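Local atomic coordinates of cellulose hydrolase (Bacillus licheniformis, PDB entry 4YZT), a protein that hydrolyses internal beta-1,4-glucosidic bonds of cellulose as a tri-modular family 5 endoglucanase built around a TIM-barrel catalytic module. Residues Y230-G241 and E279-T289. Sequence-based numbering, arbitrary orientation.
Sequences YVSNWWGRTTWG and EKHSKWLYHDT
Trp240 lays its indole against Leu285, Tyr286 and Thr289 of helix 280-296, with Ile246 and Met249 of helix 243-261 touching it as well. Trp240 CB sits over the centre of the Tyr230 ring, 3.5 Å above its plane. With CG anti to the backbone N (chi1 -177°), the indole extends along the helix: CG, CD2 and CE2 all face Tyr286 CD2, the closest being Trp240 CD2 at 3.7 Å. CE3 meets CA and CB of Tyr286, CZ3 reaches Tyr286 CA and packs on Leu285 CG, and CH2 ends against Thr289 CG2, which lies at the ring edge. The Tyr286 ring turns its edge to the face of the Trp240 six-membered ring, planes at 79°, a T-shaped pair; Tyr230 meets Tyr286 obliquely, and the Tyr286 hydroxyl bonds to the carbonyl of Ser226. Replacing Trp240 with an alanine would probably open a gap between the two helices and leave the Tyr286 edge without its aromatic face.

The backbone of the same residue is held as well. Trp240 N donates to Ser282 OG at 3.0 Å and 163°. Glu279, at the N-cap, accepts from Ser282 N through OE1 at 2.9 Å, nearly along the C-O axis; Ser282 OG donates to the same oxygen from above the carboxylate plane, on the opposite face. Two waters add bridges, one from Tyr230 OH to Glu279 O, the other from Thr238 O to Glu279 N. The chemistry is therefore divided: a polar relay ties the loop following helix 228-231, in the connection after strand 218-224 of the (beta/alpha)8 barrel, to the N-cap of the helix after strand 267-272, and the cluster of Tyr230, Trp240 and Tyr286 packs along that helix beyond its first turn.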
ATOM      1  N   TYR A 230      -4.169  -8.224   7.114  1.00  9.71           N
ATOM      2  CA  TYR A 230      -5.223  -7.571   6.349  1.00 10.26           C
ATOM      3  C   TYR A 230      -4.622  -6.869   5.124  1.00 10.41           C
ATOM      4  O   TYR A 230      -5.116  -7.052   4.003  1.00 12.29           O
ATOM      5  CB  TYR A 230      -6.041  -6.552   7.181  1.00 11.82           C
ATOM      6  CG  TYR A 230      -6.785  -5.639   6.229  1.00 10.61           C
ATOM      7  CD1 TYR A 230      -7.799  -6.141   5.401  1.00  8.98           C
ATOM      8  CD2 TYR A 230      -6.403  -4.304   6.070  1.00  8.40           C
ATOM      9  CE1 TYR A 230      -8.446  -5.325   4.476  1.00  8.99           C
ATOM     10  CE2 TYR A 230      -7.042  -3.478   5.138  1.00 10.13           C
ATOM     11  CZ  TYR A 230      -8.056  -3.995   4.349  1.00 11.32           C
ATOM     12  OH  TYR A 230      -8.688  -3.191   3.424  1.00 11.29           O
ATOM     13  N   VAL A 231      -3.567  -6.073   5.317  1.00  9.43           N
ATOM     14  CA  VAL A 231      -3.067  -5.279   4.195  1.00 10.00           C
ATOM     15  C   VAL A 231      -2.511  -6.183   3.105  1.00 10.62           C
ATOM     16  O   VAL A 231      -2.611  -5.849   1.924  1.00  9.04           O
ATOM     17  CB  VAL A 231      -2.003  -4.216   4.627  1.00 14.36           C
ATOM     18  CG1 VAL A 231      -2.594  -3.264   5.659  1.00 13.52           C
ATOM     19  CG2 VAL A 231      -0.748  -4.850   5.154  1.00 11.95           C
ATOM     20  N   SER A 232      -2.001  -7.350   3.493  1.00 11.78           N
ATOM     21  CA  SER A 232      -1.421  -8.300   2.530  1.00 11.50           C
ATOM     22  C   SER A 232      -2.366  -9.435   2.109  1.00 10.91           C
ATOM     23  O   SER A 232      -1.993 -10.296   1.283  1.00 11.44           O
ATOM     24  CB  SER A 232      -0.146  -8.924   3.107  1.00 10.63           C
ATOM     25  OG  SER A 232       0.814  -7.929   3.420  1.00 11.69           O
ATOM     26  N   ASN A 233      -3.579  -9.427   2.656  1.00 11.34           N
ATOM     27  CA  ASN A 233      -4.535 -10.542   2.507  1.00  9.05           C
ATOM     28  C   ASN A 233      -3.854 -11.880   2.796  1.00  9.62           C
ATOM     29  O   ASN A 233      -3.741 -12.743   1.930  1.00 11.44           O
ATOM     30  CB  ASN A 233      -5.173 -10.555   1.115  1.00  9.76           C
ATOM     31  CG  ASN A 233      -6.287 -11.591   0.998  1.00 13.41           C
ATOM     32  OD1 ASN A 233      -6.760 -12.124   2.007  1.00 13.50           O
ATOM     33  ND2 ASN A 233      -6.699 -11.887  -0.224  1.00 12.70           N
ATOM     34  N   TRP A 234      -3.369 -12.015   4.024  1.00  9.29           N
ATOM     35  CA  TRP A 234      -2.835 -13.288   4.496  1.00 10.05           C
ATOM     36  C   TRP A 234      -3.885 -14.026   5.334  1.00 11.07           C
ATOM     37  O   TRP A 234      -4.680 -13.397   6.029  1.00 10.45           O
ATOM     38  CB  TRP A 234      -1.572 -13.061   5.339  1.00 11.82           C
ATOM     39  CG  TRP A 234      -0.301 -12.820   4.558  1.00 11.73           C
ATOM     40  CD1 TRP A 234      -0.191 -12.445   3.257  1.00 10.54           C
ATOM     41  CD2 TRP A 234       1.039 -12.967   5.050  1.00 12.10           C
ATOM     42  NE1 TRP A 234       1.138 -12.340   2.903  1.00 10.66           N
ATOM     43  CE2 TRP A 234       1.911 -12.663   3.988  1.00 11.87           C
ATOM     44  CE3 TRP A 234       1.582 -13.348   6.285  1.00 14.89           C
ATOM     45  CZ2 TRP A 234       3.298 -12.711   4.121  1.00 15.26           C
ATOM     46  CZ3 TRP A 234       2.957 -13.393   6.419  1.00 16.12           C
ATOM     47  CH2 TRP A 234       3.801 -13.073   5.341  1.00 16.31           C
ATOM     48  N   TRP A 235      -3.857 -15.354   5.283  1.00 10.64           N
ATOM     49  CA  TRP A 235      -4.663 -16.203   6.157  1.00 11.22           C
ATOM     50  C   TRP A 235      -6.160 -15.909   6.155  1.00 12.00           C
ATOM     51  O   TRP A 235      -6.833 -16.099   7.167  1.00 11.77           O
ATOM     52  CB  TRP A 235      -4.137 -16.120   7.599  1.00 12.84           C
ATOM     53  CG  TRP A 235      -2.647 -16.386   7.711  1.00 14.55           C
ATOM     54  CD1 TRP A 235      -1.953 -17.400   7.138  1.00 13.27           C
ATOM     55  CD2 TRP A 235      -1.694 -15.625   8.464  1.00 16.86           C
ATOM     56  NE1 TRP A 235      -0.623 -17.321   7.472  1.00 13.33           N
ATOM     57  CE2 TRP A 235      -0.438 -16.232   8.282  1.00 15.62           C
ATOM     58  CE3 TRP A 235      -1.779 -14.477   9.260  1.00 17.73           C
ATOM     59  CZ2 TRP A 235       0.729 -15.733   8.874  1.00 14.82           C
ATOM     60  CZ3 TRP A 235      -0.629 -13.988   9.843  1.00 16.83           C
ATOM     61  CH2 TRP A 235       0.609 -14.616   9.650  1.00 14.80           C
ATOM     62  N   GLY A 236      -6.680 -15.447   5.021  1.00 12.15           N
ATOM     63  CA  GLY A 236      -8.105 -15.215   4.887  1.00 13.88           C
ATOM     64  C   GLY A 236      -8.613 -13.952   5.562  1.00 16.77           C
ATOM     65  O   GLY A 236      -9.827 -13.799   5.736  1.00 11.60           O
ATOM     66  N   ARG A 237      -7.715 -13.031   5.918  1.00 10.71           N
ATOM     67  CA  ARG A 237      -8.144 -11.782   6.560  1.00 10.50           C
ATOM     68  C   ARG A 237      -8.551 -10.761   5.496  1.00 12.97           C
ATOM     69  O   ARG A 237      -7.797  -9.844   5.172  1.00 13.03           O
ATOM     70  CB  ARG A 237      -7.027 -11.207   7.465  1.00 10.13           C
ATOM     71  CG  ARG A 237      -7.513 -10.105   8.416  1.00 11.46           C
ATOM     72  CD  ARG A 237      -6.464  -9.715   9.475  1.00  9.93           C
ATOM     73  NE  ARG A 237      -7.021  -8.787  10.459  1.00 14.17           N
ATOM     74  CZ  ARG A 237      -6.510  -8.579  11.672  1.00 14.75           C
ATOM     75  NH1 ARG A 237      -5.416  -9.232  12.057  1.00 12.25           N
ATOM     76  NH2 ARG A 237      -7.097  -7.724  12.513  1.00 12.90           N
ATOM     77  N   THR A 238      -9.760 -10.928   4.975  1.00 10.62           N
ATOM     78  CA  THR A 238     -10.194 -10.227   3.782  1.00 10.53           C
ATOM     79  C   THR A 238     -10.960  -8.937   4.051  1.00 12.90           C
ATOM     80  O   THR A 238     -11.298  -8.222   3.111  1.00 13.51           O
ATOM     81  CB  THR A 238     -11.102 -11.131   2.928  1.00 11.09           C
ATOM     82  OG1 THR A 238     -12.259 -11.497   3.692  1.00 13.61           O
ATOM     83  CG2 THR A 238     -10.366 -12.402   2.496  1.00 11.22           C
ATOM     84  N   THR A 239     -11.275  -8.648   5.313  1.00 12.51           N
ATOM     85  CA  THR A 239     -11.957  -7.387   5.624  1.00 12.10           C
ATOM     86  C   THR A 239     -11.317  -6.675   6.805  1.00 11.54           C
ATOM     87  O   THR A 239     -10.586  -7.286   7.584  1.00 10.76           O
ATOM     88  CB  THR A 239     -13.453  -7.592   5.946  1.00 12.65           C
ATOM     89  OG1 THR A 239     -13.580  -8.447   7.088  1.00 13.75           O
ATOM     90  CG2 THR A 239     -14.176  -8.204   4.756  1.00 13.87           C
ATOM     91  N   TRP A 240     -11.628  -5.391   6.939  1.00 11.66           N
ATOM     92  CA  TRP A 240     -11.126  -4.576   8.051  1.00 11.09           C
ATOM     93  C   TRP A 240     -12.159  -3.525   8.427  1.00 12.92           C
ATOM     94  O   TRP A 240     -12.852  -2.999   7.547  1.00 10.64           O
ATOM     95  CB  TRP A 240      -9.798  -3.895   7.674  1.00  9.57           C
ATOM     96  CG  TRP A 240      -9.172  -3.080   8.789  1.00 11.12           C
ATOM     97  CD1 TRP A 240      -8.239  -3.505   9.690  1.00 10.98           C
ATOM     98  CD2 TRP A 240      -9.434  -1.704   9.106  1.00 11.31           C
ATOM     99  NE1 TRP A 240      -7.915  -2.484  10.558  1.00 12.08           N
ATOM    100  CE2 TRP A 240      -8.619  -1.363  10.212  1.00 11.02           C
ATOM    101  CE3 TRP A 240     -10.269  -0.723   8.554  1.00  9.69           C
ATOM    102  CZ2 TRP A 240      -8.618  -0.078  10.789  1.00 12.86           C
ATOM    103  CZ3 TRP A 240     -10.278   0.556   9.139  1.00 11.89           C
ATOM    104  CH2 TRP A 240      -9.455   0.861  10.246  1.00 12.03           C
ATOM    105  N   GLY A 241     -12.257  -3.213   9.720  1.00 12.70           N
ATOM    106  CA  GLY A 241     -13.103  -2.121  10.176  1.00 14.18           C
ATOM    107  C   GLY A 241     -13.958  -2.308  11.418  1.00 14.41           C
ATOM    108  O   GLY A 241     -14.898  -1.543  11.630  1.00 14.76           O
ATOM    109  N   GLU A 279     -10.903  -6.067  -1.230  1.00 16.45           N
ATOM    110  CA  GLU A 279     -12.287  -5.719  -0.929  1.00 18.77           C
ATOM    111  C   GLU A 279     -12.392  -4.200  -0.825  1.00 18.08           C
ATOM    112  O   GLU A 279     -11.682  -3.573  -0.035  1.00 16.88           O
ATOM    113  CB  GLU A 279     -12.775  -6.412   0.352  1.00 21.54           C
ATOM    114  CG  GLU A 279     -14.294  -6.623   0.408  1.00 26.33           C
ATOM    115  CD  GLU A 279     -14.975  -5.816   1.517  1.00 27.74           C
ATOM    116  OE1 GLU A 279     -14.325  -4.920   2.086  1.00 25.05           O
ATOM    117  OE2 GLU A 279     -16.156  -6.095   1.828  1.00 30.64           O
ATOM    118  N   LYS A 280     -13.250  -3.622  -1.662  1.00 22.12           N
ATOM    119  CA  LYS A 280     -13.403  -2.177  -1.795  1.00 21.70           C
ATOM    120  C   LYS A 280     -13.731  -1.431  -0.524  1.00 16.07           C
ATOM    121  O   LYS A 280     -13.062  -0.471  -0.184  1.00 15.53           O
ATOM    122  CB  LYS A 280     -14.507  -1.859  -2.795  1.00 23.98           C
ATOM    123  CG  LYS A 280     -14.020  -1.265  -4.077  1.00 28.50           C
ATOM    124  CD  LYS A 280     -15.180  -1.094  -5.057  1.00 26.66           C
ATOM    125  CE  LYS A 280     -14.674  -1.160  -6.460  1.00 26.39           C
ATOM    126  NZ  LYS A 280     -15.797  -1.335  -7.422  1.00 26.22           N
ATOM    127  N   HIS A 281     -14.813  -1.840   0.130  1.00 15.56           N
ATOM    128  CA  HIS A 281     -15.284  -1.124   1.308  1.00 14.44           C
ATOM    129  C   HIS A 281     -14.201  -1.071   2.380  1.00 13.18           C
ATOM    130  O   HIS A 281     -13.911  -0.021   2.932  1.00 12.86           O
ATOM    131  CB  HIS A 281     -16.541  -1.769   1.883  1.00 17.31           C
ATOM    132  CG  HIS A 281     -16.951  -1.174   3.190  1.00 17.49           C
ATOM    133  ND1 HIS A 281     -17.727  -0.039   3.275  1.00 18.97           N
ATOM    134  CD2 HIS A 281     -16.641  -1.518   4.463  1.00 18.31           C
ATOM    135  CE1 HIS A 281     -17.906   0.272   4.547  1.00 18.98           C
ATOM    136  NE2 HIS A 281     -17.250  -0.605   5.289  1.00 17.94           N
ATOM    137  N   SER A 282     -13.602  -2.215   2.677  1.00 12.09           N
ATOM    138  CA  SER A 282     -12.549  -2.248   3.685  1.00 13.12           C
ATOM    139  C   SER A 282     -11.383  -1.374   3.266  1.00 10.50           C
ATOM    140  O   SER A 282     -10.853  -0.614   4.070  1.00  9.95           O
ATOM    141  CB  SER A 282     -12.075  -3.673   3.928  1.00 11.72           C
ATOM    142  OG  SER A 282     -13.107  -4.456   4.515  1.00 12.64           O
ATOM    143  N   LYS A 283     -10.976  -1.487   2.009  1.00 11.13           N
ATOM    144  CA  LYS A 283      -9.833  -0.715   1.531  1.00 12.60           C
ATOM    145  C   LYS A 283     -10.070   0.794   1.654  1.00 13.79           C
ATOM    146  O   LYS A 283      -9.188   1.539   2.088  1.00 13.30           O
ATOM    147  CB  LYS A 283      -9.514  -1.079   0.084  1.00 14.38           C
ATOM    148  CG  LYS A 283      -8.214  -0.468  -0.425  1.00 16.06           C
ATOM    149  CD  LYS A 283      -8.252  -0.300  -1.944  1.00 19.95           C
ATOM    150  CE  LYS A 283      -8.248  -1.616  -2.686  1.00 22.11           C
ATOM    151  NZ  LYS A 283      -8.499  -1.385  -4.159  1.00 21.01           N
ATOM    152  N   TRP A 284     -11.270   1.237   1.277  1.00 10.49           N
ATOM    153  CA  TRP A 284     -11.598   2.660   1.345  1.00 10.80           C
ATOM    154  C   TRP A 284     -11.631   3.129   2.797  1.00 10.79           C
ATOM    155  O   TRP A 284     -11.033   4.150   3.147  1.00 12.07           O
ATOM    156  CB  TRP A 284     -12.937   2.942   0.649  1.00 11.35           C
ATOM    157  CG  TRP A 284     -12.910   2.667  -0.842  1.00 12.84           C
ATOM    158  CD1 TRP A 284     -11.821   2.330  -1.592  1.00 10.77           C
ATOM    159  CD2 TRP A 284     -14.025   2.704  -1.746  1.00 12.04           C
ATOM    160  NE1 TRP A 284     -12.187   2.159  -2.907  1.00 11.86           N
ATOM    161  CE2 TRP A 284     -13.535   2.374  -3.029  1.00 12.23           C
ATOM    162  CE3 TRP A 284     -15.390   2.986  -1.598  1.00 12.98           C
ATOM    163  CZ2 TRP A 284     -14.362   2.322  -4.161  1.00 13.46           C
ATOM    164  CZ3 TRP A 284     -16.219   2.925  -2.732  1.00 15.96           C
ATOM    165  CH2 TRP A 284     -15.700   2.593  -3.987  1.00 14.26           C
ATOM    166  N   LEU A 285     -12.319   2.368   3.644  1.00 10.32           N
ATOM    167  CA  LEU A 285     -12.382   2.663   5.079  1.00 13.90           C
ATOM    168  C   LEU A 285     -10.994   2.692   5.749  1.00 13.26           C
ATOM    169  O   LEU A 285     -10.719   3.541   6.594  1.00 13.07           O
ATOM    170  CB  LEU A 285     -13.277   1.639   5.781  1.00 14.61           C
ATOM    171  CG  LEU A 285     -13.541   1.873   7.273  1.00 13.84           C
ATOM    172  CD1 LEU A 285     -14.271   3.211   7.475  1.00 12.11           C
ATOM    173  CD2 LEU A 285     -14.353   0.736   7.852  1.00 12.63           C
ATOM    174  N   TYR A 286     -10.141   1.741   5.395  1.00 11.47           N
ATOM    175  CA  TYR A 286      -8.789   1.682   5.943  1.00 11.62           C
ATOM    176  C   TYR A 286      -7.999   2.943   5.582  1.00 12.37           C
ATOM    177  O   TYR A 286      -7.385   3.587   6.445  1.00 11.68           O
ATOM    178  CB  TYR A 286      -8.065   0.426   5.439  1.00 12.42           C
ATOM    179  CG  TYR A 286      -6.684   0.243   6.032  1.00 13.77           C
ATOM    180  CD1 TYR A 286      -5.566   0.810   5.430  1.00 14.69           C
ATOM    181  CD2 TYR A 286      -6.497  -0.477   7.210  1.00 10.94           C
ATOM    182  CE1 TYR A 286      -4.304   0.658   5.978  1.00 10.14           C
ATOM    183  CE2 TYR A 286      -5.239  -0.637   7.747  1.00  8.99           C
ATOM    184  CZ  TYR A 286      -4.156  -0.063   7.138  1.00 10.63           C
ATOM    185  OH  TYR A 286      -2.896  -0.217   7.681  1.00 11.11           O
ATOM    186  N   HIS A 287      -8.024   3.316   4.308  1.00 11.09           N
ATOM    187  CA  HIS A 287      -7.238   4.470   3.887  1.00 11.71           C
ATOM    188  C   HIS A 287      -7.779   5.768   4.492  1.00 12.00           C
ATOM    189  O   HIS A 287      -7.006   6.585   5.001  1.00 13.02           O
ATOM    190  CB  HIS A 287      -7.182   4.552   2.365  1.00  8.90           C
ATOM    191  CG  HIS A 287      -6.207   3.593   1.751  1.00 10.27           C
ATOM    192  ND1 HIS A 287      -6.502   2.264   1.539  1.00  9.67           N
ATOM    193  CD2 HIS A 287      -4.934   3.770   1.316  1.00 11.72           C
ATOM    194  CE1 HIS A 287      -5.459   1.662   0.993  1.00 13.41           C
ATOM    195  NE2 HIS A 287      -4.492   2.552   0.849  1.00 15.29           N
ATOM    196  N   ASP A 288      -9.095   5.962   4.471  1.00  9.51           N
ATOM    197  CA  ASP A 288      -9.664   7.173   5.051  1.00 12.14           C
ATOM    198  C   ASP A 288      -9.363   7.271   6.541  1.00 14.39           C
ATOM    199  O   ASP A 288      -9.011   8.335   7.043  1.00 12.25           O
ATOM    200  CB  ASP A 288     -11.179   7.239   4.843  1.00 13.96           C
ATOM    201  CG  ASP A 288     -11.785   8.476   5.476  1.00 17.65           C
ATOM    202  OD1 ASP A 288     -11.619   9.585   4.916  1.00 20.05           O
ATOM    203  OD2 ASP A 288     -12.412   8.348   6.549  1.00 17.02           O
ATOM    204  N   THR A 289      -9.493   6.147   7.239  1.00 14.48           N
ATOM    205  CA  THR A 289      -9.294   6.138   8.681  1.00 14.75           C
ATOM    206  C   THR A 289      -7.840   6.422   9.017  1.00 14.55           C
ATOM    207  O   THR A 289      -7.556   7.283   9.857  1.00 15.82           O
ATOM    208  CB  THR A 289      -9.708   4.790   9.308  1.00 13.90           C
ATOM    209  OG1 THR A 289     -11.086   4.530   9.005  1.00 15.36           O
ATOM    210  CG2 THR A 289      -9.525   4.813  10.820  1.00 14.90           C
TER
HETATM  211  O   HOH W   1      -9.641  -4.627   1.372  1.00 14.34           O
HETATM  212  O   HOH W   2      -9.786  -7.258   1.293  1.00 20.96           O